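Local coordinates for galactan 1,3-beta-galactosidase (Phanerochaete chrysosporium, PDB 7BYS), which probably splits terminal beta-1,3-linked galactose units from the galactan backbone of arabinogalactans, carrying a GH43 catalytic domain together with a carbohydrate-binding module, at residues 317-321 / 331-335; 341-347 / 404-410; 366-370 / 416-420. One frame throughout, in Å; residues are numbered along the deposited sequence.

Contact 1 (317-321 / 331-335); sequences SSTIL and AVGYL
In the conformer described, one of two modelled, the ring of Tyr-334 has the methyl CD2 of Leu-321 at its edge, near the ring plane and 4.4 Å from CE1. Thr-319 comes at the ring obliquely, its OG1 3.2 Å from CD1 of Tyr-334. With chi1 at 63° this hydroxyl sits between the backbone N and the carbonyl carbon of Thr-319, which turns it to the tyrosine side. Next to the ring the two strands pair as an antiparallel hairpin. Thr-319 and Gly-333 make one hydrogen-bonded pair, Leu-321 and Ala-331 the next, where Leu-321 N reaches Ala-331 O at 2.8 Å (N-H...O 168°). Between them Ile-320 and Val-332 form a non-hydrogen-bonded pair and meet on the other face of the ribbon, CD1 to CG2 at 3.9 Å. Leu-321 lays CD1 over Gly-333, 3.8 Å from its CA; a CB there would probably crowd that methyl. Tyr-334 binds beta-D-galactose in another crystal of this protein; in this galactose-free model its backbone N hydrogen-bonds a citrate, probably from the crystallisation liquor. The sugar-binding aromatic thus sits at the open end of the hairpin, away from its connecting loop, beside a glycine and an aliphatic side chain.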
loop_
_atom_site.group_PDB
_atom_site.type_symbol
_atom_site.label_atom_id
_atom_site.label_comp_id
_atom_site.label_asym_id
_atom_site.label_seq_id
_atom_site.Cartn_x
_atom_site.Cartn_y
_atom_site.Cartn_z
ATOM N N SER A 317 -7.448 6.702 -35.035
ATOM C CA SER A 317 -6.810 5.416 -35.285
ATOM C C SER A 317 -7.003 4.398 -34.165
ATOM O O SER A 317 -6.328 3.361 -34.174
ATOM C CB SER A 317 -5.319 5.626 -35.552
ATOM O OG SER A 317 -4.785 6.659 -34.744
ATOM N N SER A 318 -7.905 4.641 -33.220
ATOM C CA SER A 318 -8.107 3.656 -32.162
ATOM C C SER A 318 -8.893 2.453 -32.686
ATOM O O SER A 318 -9.629 2.537 -33.679
ATOM C CB SER A 318 -8.812 4.286 -30.957
ATOM O OG SER A 318 -10.060 4.841 -31.331
ATOM N N THR A 319 -8.719 1.306 -32.014
ATOM C CA THR A 319 -9.257 0.034 -32.493
ATOM C C THR A 319 -9.754 -0.802 -31.321
ATOM O O THR A 319 -9.528 -0.469 -30.156
ATOM C CB THR A 319 -8.201 -0.782 -33.255
ATOM O OG1 THR A 319 -7.139 -1.121 -32.361
ATOM C CG2 THR A 319 -7.625 0.004 -34.432
ATOM N N ILE A 320 -10.450 -1.897 -31.645
ATOM C CA ILE A 320 -10.974 -2.836 -30.652
ATOM C C ILE A 320 -10.053 -4.048 -30.568
ATOM O O ILE A 320 -9.809 -4.727 -31.575
ATOM C CB ILE A 320 -12.403 -3.283 -30.998
ATOM C CG1 ILE A 320 -13.341 -2.074 -31.067
ATOM C CG2 ILE A 320 -12.880 -4.305 -29.968
ATOM C CD1 ILE A 320 -13.422 -1.302 -29.787
ATOM N N LEU A 321 -9.579 -4.341 -29.364
ATOM C CA LEU A 321 -8.736 -5.491 -29.080
ATOM C C LEU A 321 -9.538 -6.533 -28.321
ATOM O O LEU A 321 -10.445 -6.203 -27.556
ATOM C CB LEU A 321 -7.547 -5.086 -28.210
ATOM C CG LEU A 321 -6.702 -3.957 -28.789
ATOM C CD1 LEU A 321 -5.467 -3.705 -27.948
ATOM C CD2 LEU A 321 -6.333 -4.254 -30.244
ATOM N N ALA A 331 -11.257 -4.499 -25.366
ATOM C CA ALA A 331 -10.749 -3.224 -24.887
ATOM C C ALA A 331 -10.516 -2.339 -26.102
ATOM O O ALA A 331 -10.605 -2.790 -27.245
ATOM C CB ALA A 331 -9.451 -3.396 -24.082
ATOM N N VAL A 332 -10.187 -1.078 -25.850
ATOM C CA VAL A 332 -9.839 -0.135 -26.910
ATOM C C VAL A 332 -8.331 0.066 -26.884
ATOM O O VAL A 332 -7.762 0.466 -25.857
ATOM C CB VAL A 332 -10.593 1.194 -26.766
ATOM C CG1 VAL A 332 -10.091 2.198 -27.807
ATOM C CG2 VAL A 332 -12.084 0.961 -26.935
ATOM N N GLY A 333 -7.683 -0.239 -28.007
ATOM C CA GLY A 333 -6.263 -0.041 -28.171
ATOM C C GLY A 333 -5.963 1.088 -29.145
ATOM O O GLY A 333 -6.846 1.751 -29.680
ATOM N N TYR A 334 -4.670 1.305 -29.354
ATOM C CA TYR A 334 -4.198 2.390 -30.210
ATOM C C TYR A 334 -4.804 3.731 -29.790
ATOM O O TYR A 334 -5.211 4.558 -30.616
ATOM C CB TYR A 334 -4.366 2.057 -31.700
ATOM C CG TYR A 334 -3.580 0.812 -32.099
ATOM C CD1 TYR A 334 -4.025 -0.461 -31.750
ATOM C CD2 TYR A 334 -2.378 0.911 -32.790
ATOM C CE1 TYR A 334 -3.314 -1.596 -32.090
ATOM C CE2 TYR A 334 -1.658 -0.223 -33.139
ATOM C CZ TYR A 334 -2.129 -1.471 -32.782
ATOM O OH TYR A 334 -1.418 -2.600 -33.127
ATOM N N LEU A 335 -4.890 3.935 -28.476
ATOM C CA LEU A 335 -5.330 5.195 -27.901
ATOM C C LEU A 335 -4.134 6.104 -27.729
ATOM O O LEU A 335 -3.028 5.657 -27.414
ATOM C CB LEU A 335 -5.966 4.979 -26.529
ATOM C CG LEU A 335 -7.389 4.440 -26.565
ATOM C CD1 LEU A 335 -7.833 4.107 -25.131
ATOM C CD2 LEU A 335 -8.354 5.419 -27.240
HETATM O O HOH W 1 -3.665 5.696 -32.502
#

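Contact 2 (341-347 / 404-410); sequences VTINNVQ and GENSITF
Two neighbouring strands of the five-stranded antiparallel sheet in the carbohydrate-binding module meet here, 341-347 running against 405-410. Val-341 with Phe-410 and Ile-343 with Ile-408 are hydrogen-bonded pairs; Phe-410 N reaches Val-341 O at 2.8 Å, nearly in line with the carbonyl. The pair between them, Thr-342 and Thr-409, is non-hydrogen-bonded in its backbone but joined through its side chains, OG1 to OG1 at 2.9 Å. Both threonines hold OG1 anti to the carbonyl carbon (chi1 -62° and -66°), which brings the hydroxyls together on the face they share. On the face of Ile-343, Ile-408 and Phe-410, Ile-343 CD1 approaches Phe-410 CE2 obliquely at 4.1 Å, and the side chains of Val-346 and Ile-408 cross at about a right angle. Past Ile-343 the pairing is interrupted: Asn-345, at phi 56°, steps out of register, and Asn-406 O accepts from Val-346 N at 2.9 Å. The amide of Asn-406 then donates ND2 to Val-346 O at 3.0 Å, the acceptor lying in the amide plane, while its OD1 accepts from Asn-402 N. Ile-343 and Phe-410 pack on Ile-424 of strand 420-426 in the facing sheet, as in the beta-sandwich of CBM35 modules.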
loop_
_atom_site.group_PDB
_atom_site.type_symbol
_atom_site.label_atom_id
_atom_site.label_comp_id
_atom_site.label_asym_id
_atom_site.label_seq_id
_atom_site.Cartn_x
_atom_site.Cartn_y
_atom_site.Cartn_z
ATOM N N VAL A 341 -11.188 7.533 -27.687
ATOM C CA VAL A 341 -12.489 6.930 -27.446
ATOM C C VAL A 341 -13.263 7.860 -26.526
ATOM O O VAL A 341 -12.701 8.436 -25.589
ATOM C CB VAL A 341 -12.412 5.473 -26.920
ATOM C CG1 VAL A 341 -11.804 5.404 -25.512
ATOM C CG2 VAL A 341 -13.795 4.811 -26.953
ATOM N N THR A 342 -14.540 8.053 -26.835
ATOM C CA THR A 342 -15.404 8.923 -26.055
ATOM C C THR A 342 -16.533 8.065 -25.523
ATOM O O THR A 342 -17.262 7.436 -26.297
ATOM C CB THR A 342 -15.952 10.053 -26.930
ATOM O OG1 THR A 342 -14.861 10.839 -27.418
ATOM C CG2 THR A 342 -16.882 10.952 -26.126
ATOM N N ILE A 343 -16.648 8.003 -24.203
ATOM C CA ILE A 343 -17.755 7.311 -23.566
ATOM C C ILE A 343 -18.861 8.329 -23.350
ATOM O O ILE A 343 -18.669 9.338 -22.664
ATOM C CB ILE A 343 -17.314 6.648 -22.254
ATOM C CG1 ILE A 343 -16.253 5.584 -22.577
ATOM C CG2 ILE A 343 -18.507 6.021 -21.550
ATOM C CD1 ILE A 343 -15.759 4.814 -21.387
ATOM N N ASN A 344 -19.999 8.086 -23.981
ATOM C CA ASN A 344 -21.124 9.000 -23.941
ATOM C C ASN A 344 -22.192 8.471 -22.994
ATOM O O ASN A 344 -22.160 7.319 -22.552
ATOM C CB ASN A 344 -21.702 9.182 -25.350
ATOM C CG ASN A 344 -20.820 10.044 -26.226
ATOM O OD1 ASN A 344 -20.606 11.218 -25.943
ATOM N ND2 ASN A 344 -20.302 9.462 -27.306
ATOM N N ASN A 345 -23.144 9.351 -22.682
ATOM C CA ASN A 345 -24.276 9.018 -21.819
ATOM C C ASN A 345 -23.820 8.493 -20.461
ATOM O O ASN A 345 -24.379 7.536 -19.920
ATOM C CB ASN A 345 -25.256 8.069 -22.508
ATOM C CG ASN A 345 -25.883 8.697 -23.729
ATOM O OD1 ASN A 345 -26.405 9.809 -23.662
ATOM N ND2 ASN A 345 -25.793 8.014 -24.859
ATOM N N VAL A 346 -22.774 9.112 -19.924
ATOM C CA VAL A 346 -22.365 8.864 -18.548
ATOM C C VAL A 346 -23.309 9.655 -17.646
ATOM O O VAL A 346 -23.213 10.881 -17.555
ATOM C CB VAL A 346 -20.904 9.262 -18.326
ATOM C CG1 VAL A 346 -20.489 8.991 -16.880
ATOM C CG2 VAL A 346 -20.009 8.499 -19.290
ATOM N N GLN A 347 -24.224 8.946 -16.987
ATOM C CA GLN A 347 -25.238 9.584 -16.160
ATOM C C GLN A 347 -24.624 10.107 -14.867
ATOM O O GLN A 347 -23.740 9.475 -14.279
ATOM C CB GLN A 347 -26.336 8.566 -15.834
ATOM C CG GLN A 347 -27.520 9.099 -15.022
ATOM C CD GLN A 347 -27.221 9.254 -13.531
ATOM O OE1 GLN A 347 -26.409 8.518 -12.962
ATOM N NE2 GLN A 347 -27.880 10.220 -12.895
ATOM N N GLY A 404 -27.438 14.805 -15.418
ATOM C CA GLY A 404 -27.836 14.321 -16.721
ATOM C C GLY A 404 -26.736 13.525 -17.394
ATOM O O GLY A 404 -26.009 12.776 -16.734
ATOM N N GLU A 405 -26.602 13.685 -18.704
ATOM C CA GLU A 405 -25.651 12.900 -19.474
ATOM C C GLU A 405 -24.343 13.658 -19.638
ATOM O O GLU A 405 -24.317 14.885 -19.741
ATOM C CB GLU A 405 -26.228 12.541 -20.843
ATOM C CG GLU A 405 -27.616 11.909 -20.785
ATOM C CD GLU A 405 -27.605 10.454 -20.331
ATOM O OE1 GLU A 405 -26.602 10.003 -19.737
ATOM O OE2 GLU A 405 -28.609 9.751 -20.575
ATOM N N ASN A 406 -23.250 12.902 -19.651
ATOM C CA ASN A 406 -21.915 13.455 -19.778
ATOM C C ASN A 406 -21.138 12.616 -20.774
ATOM O O ASN A 406 -21.466 11.456 -21.023
ATOM C CB ASN A 406 -21.167 13.391 -18.443
ATOM C CG ASN A 406 -21.786 14.278 -17.389
ATOM O OD1 ASN A 406 -21.388 15.426 -17.227
ATOM N ND2 ASN A 406 -22.760 13.742 -16.659
ATOM N N SER A 407 -20.095 13.222 -21.337
ATOM C CA SER A 407 -19.145 12.518 -22.189
ATOM C C SER A 407 -17.754 12.607 -21.577
ATOM O O SER A 407 -17.380 13.634 -21.000
ATOM C CB SER A 407 -19.106 13.141 -23.592
ATOM O OG SER A 407 -18.273 14.296 -23.622
ATOM N N ILE A 408 -16.989 11.524 -21.692
ATOM C CA ILE A 408 -15.603 11.499 -21.236
ATOM C C ILE A 408 -14.747 10.996 -22.388
ATOM O O ILE A 408 -14.984 9.898 -22.901
ATOM C CB ILE A 408 -15.407 10.610 -19.997
ATOM C CG1 ILE A 408 -16.407 10.978 -18.893
ATOM C CG2 ILE A 408 -13.982 10.738 -19.490
ATOM C CD1 ILE A 408 -16.426 9.981 -17.729
ATOM N N THR A 409 -13.764 11.794 -22.798
ATOM C CA THR A 409 -12.926 11.475 -23.950
ATOM C C THR A 409 -11.525 11.118 -23.472
ATOM O O THR A 409 -10.929 11.853 -22.674
ATOM C CB THR A 409 -12.872 12.652 -24.927
ATOM O OG1 THR A 409 -14.171 12.856 -25.493
ATOM C CG2 THR A 409 -11.912 12.355 -26.057
ATOM N N PHE A 410 -10.996 10.006 -23.980
ATOM C CA PHE A 410 -9.685 9.484 -23.608
ATOM C C PHE A 410 -8.749 9.507 -24.808
ATOM O O PHE A 410 -9.130 9.088 -25.907
ATOM C CB PHE A 410 -9.813 8.045 -23.102
ATOM C CG PHE A 410 -10.674 7.914 -21.889
ATOM C CD1 PHE A 410 -10.113 8.028 -20.624
ATOM C CD2 PHE A 410 -12.035 7.671 -22.003
ATOM C CE1 PHE A 410 -10.903 7.915 -19.487
ATOM C CE2 PHE A 410 -12.824 7.559 -20.874
ATOM C CZ PHE A 410 -12.255 7.681 -19.613
#

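Contact 3 (366-370 / 416-420); sequences YRNVT and NYAAD. With NAG (2-acetamido-2-deoxy-beta-D-glucopyranose), chain E.
A sugar is fastened into this contact: Asn-368 ND2 is bonded covalently to C1 of an N-acetylglucosamine, and the side chain of Asn-416 crosses that same amide at about a right angle. Asn-416 ND2 donates to Asn-368 OD1 at 2.9 Å, approaching from above the carbonyl plane, 40° out of it, and has a weak bond to the sugar O6. A water donates to OD1 of both asparagines, so the glycosylated amide is gripped twice through its oxygen. Strand 367-373 meets the loop before strand 420-426, joining the two sheets of the beta-sandwich carbohydrate-binding module; Ala-418 CB fits against Val-369 CG2 at 3.7 Å. Arg-367 runs extended alongside Tyr-417, its CD 3.4 Å from Tyr-417 O. At its end Arg-367 NH1 donates to Ala-418 O at 2.9 Å. That oxygen lies in the guanidinium plane, though the donor stands 48° above the carbonyl plane. A leucine in place of Arg-367 would probably leave Ala-418 O without this donor and Asp-363 without its salt-bridge mate on NE. Arg-367 and Asp-420 both bind beta-D-galactose in another crystal of this protein, though none is bound here, and Arg-367 NH2 hydrogen-bonds a citrate, probably from the crystallisation liquor.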
loop_
_atom_site.group_PDB
_atom_site.type_symbol
_atom_site.label_atom_id
_atom_site.label_comp_id
_atom_site.label_asym_id
_atom_site.label_seq_id
_atom_site.Cartn_x
_atom_site.Cartn_y
_atom_site.Cartn_z
ATOM N N TYR A 366 5.587 2.992 -17.219
ATOM C CA TYR A 366 4.281 3.629 -17.150
ATOM C C TYR A 366 3.889 4.213 -18.500
ATOM O O TYR A 366 4.731 4.606 -19.309
ATOM C CB TYR A 366 4.328 4.803 -16.177
ATOM C CG TYR A 366 4.133 4.456 -14.724
ATOM C CD1 TYR A 366 4.791 3.382 -14.146
ATOM C CD2 TYR A 366 3.274 5.203 -13.932
ATOM C CE1 TYR A 366 4.613 3.073 -12.804
ATOM C CE2 TYR A 366 3.090 4.909 -12.593
ATOM C CZ TYR A 366 3.753 3.841 -12.038
ATOM O OH TYR A 366 3.551 3.554 -10.698
ATOM N N ARG A 367 2.585 4.273 -18.730
ATOM C CA ARG A 367 1.991 5.117 -19.754
ATOM C C ARG A 367 1.120 6.154 -19.053
ATOM O O ARG A 367 1.078 6.231 -17.823
ATOM C CB ARG A 367 1.180 4.269 -20.736
ATOM C CG ARG A 367 2.031 3.295 -21.526
ATOM C CD ARG A 367 1.222 2.687 -22.642
ATOM N NE ARG A 367 1.984 1.676 -23.366
ATOM C CZ ARG A 367 1.622 1.165 -24.536
ATOM N NH1 ARG A 367 0.514 1.583 -25.142
ATOM N NH2 ARG A 367 2.376 0.237 -25.108
ATOM N N ASN A 368 0.415 6.961 -19.836
ATOM C CA ASN A 368 -0.600 7.839 -19.267
ATOM C C ASN A 368 -1.672 8.063 -20.312
ATOM O O ASN A 368 -1.510 7.719 -21.482
ATOM C CB ASN A 368 -0.010 9.174 -18.833
ATOM C CG ASN A 368 1.052 9.602 -19.745
ATOM O OD1 ASN A 368 0.778 9.979 -20.881
ATOM N ND2 ASN A 368 2.294 9.517 -19.288
ATOM N N VAL A 369 -2.780 8.642 -19.867
ATOM C CA VAL A 369 -3.930 8.876 -20.731
ATOM C C VAL A 369 -4.504 10.246 -20.394
ATOM O O VAL A 369 -4.618 10.613 -19.221
ATOM C CB VAL A 369 -4.978 7.742 -20.616
ATOM C CG1 VAL A 369 -5.620 7.706 -19.225
ATOM C CG2 VAL A 369 -6.039 7.870 -21.734
ATOM N N THR A 370 -4.834 11.017 -21.427
ATOM C CA THR A 370 -5.551 12.268 -21.219
ATOM C C THR A 370 -7.040 11.984 -21.049
ATOM O O THR A 370 -7.607 11.112 -21.717
ATOM C CB THR A 370 -5.368 13.200 -22.420
ATOM O OG1 THR A 370 -5.894 12.563 -23.588
ATOM C CG2 THR A 370 -3.901 13.547 -22.629
ATOM N N ASN A 416 2.116 10.243 -27.329
ATOM C CA ASN A 416 2.415 8.878 -26.937
ATOM C C ASN A 416 1.140 8.039 -26.901
ATOM O O ASN A 416 0.031 8.551 -26.731
ATOM C CB ASN A 416 3.047 8.873 -25.544
ATOM C CG ASN A 416 2.203 9.629 -24.512
ATOM O OD1 ASN A 416 1.818 10.778 -24.724
ATOM N ND2 ASN A 416 1.918 8.982 -23.390
ATOM N N TYR A 417 1.308 6.728 -27.056
ATOM C CA TYR A 417 0.189 5.811 -26.883
ATOM C C TYR A 417 -0.156 5.662 -25.402
ATOM O O TYR A 417 0.724 5.450 -24.558
ATOM C CB TYR A 417 0.541 4.440 -27.450
ATOM C CG TYR A 417 0.512 4.370 -28.955
ATOM C CD1 TYR A 417 -0.691 4.384 -29.645
ATOM C CD2 TYR A 417 1.686 4.288 -29.686
ATOM C CE1 TYR A 417 -0.722 4.316 -31.028
ATOM C CE2 TYR A 417 1.663 4.217 -31.070
ATOM C CZ TYR A 417 0.459 4.233 -31.732
ATOM O OH TYR A 417 0.438 4.164 -33.109
ATOM N N ALA A 418 -1.448 5.769 -25.093
ATOM C CA ALA A 418 -1.956 5.456 -23.767
ATOM C C ALA A 418 -2.041 3.945 -23.598
ATOM O O ALA A 418 -1.813 3.176 -24.533
ATOM C CB ALA A 418 -3.349 6.064 -23.569
ATOM N N ALA A 419 -2.379 3.511 -22.387
ATOM C CA ALA A 419 -2.640 2.093 -22.207
ATOM C C ALA A 419 -3.972 1.709 -22.850
ATOM O O ALA A 419 -4.805 2.557 -23.177
ATOM C CB ALA A 419 -2.655 1.720 -20.718
ATOM N N ASP A 420 -4.158 0.411 -23.051
ATOM C CA ASP A 420 -5.415 -0.091 -23.590
ATOM C C ASP A 420 -6.520 0.023 -22.547
ATOM O O ASP A 420 -6.366 -0.443 -21.412
ATOM C CB ASP A 420 -5.257 -1.548 -24.031
ATOM C CG ASP A 420 -4.260 -1.712 -25.161
ATOM O OD1 ASP A 420 -3.999 -0.727 -25.875
ATOM O OD2 ASP A 420 -3.743 -2.841 -25.337
HETATM C C1 NAG E . 3.422 9.824 -20.116
HETATM C C2 NAG E . 4.583 10.466 -19.370
HETATM C C3 NAG E . 5.798 10.552 -20.226
HETATM C C4 NAG E . 6.184 9.215 -20.796
HETATM C C5 NAG E . 5.025 8.584 -21.560
HETATM C C6 NAG E . 5.410 7.196 -21.976
HETATM C C7 NAG E . 4.107 12.176 -17.523
HETATM C C8 NAG E . 3.669 13.575 -17.074
HETATM N N2 NAG E . 4.153 11.836 -18.943
HETATM O O3 NAG E . 6.895 11.056 -19.414
HETATM O O4 NAG E . 7.280 9.359 -21.702
HETATM O O5 NAG E . 3.824 8.507 -20.720
HETATM O O6 NAG E . 4.374 6.645 -22.748
HETATM O O7 NAG E . 4.414 11.366 -16.712
HETATM O O HOH W 2 1.169 12.244 -22.546
#

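Overall arrangement
After the catalytic part, which holds none of the three contacts, the chain closes the short hairpin of contact 1, whose nine intervening residues lead from 321 to 331. It then runs directly into strand 339-349, one side of contact 2; Leu-335 and Val-332 pack on Val-341 there. Contacts 2 and 3 cross: 366-370 falls within the long loop that contact 2 closes, while 416-420 follows its end. Strands 367-373 and 405-410 are neighbours in one sheet, and Phe-410 CB touches Val-369 CG2. Contact 3 returns to the hairpin, Ala-418 N lying 2.8 Å from Leu-335 O, a probable hydrogen bond. This brings Tyr-334, Arg-367 and Asp-420 together, consistent with one galactose site drawn from contacts 1 and 3.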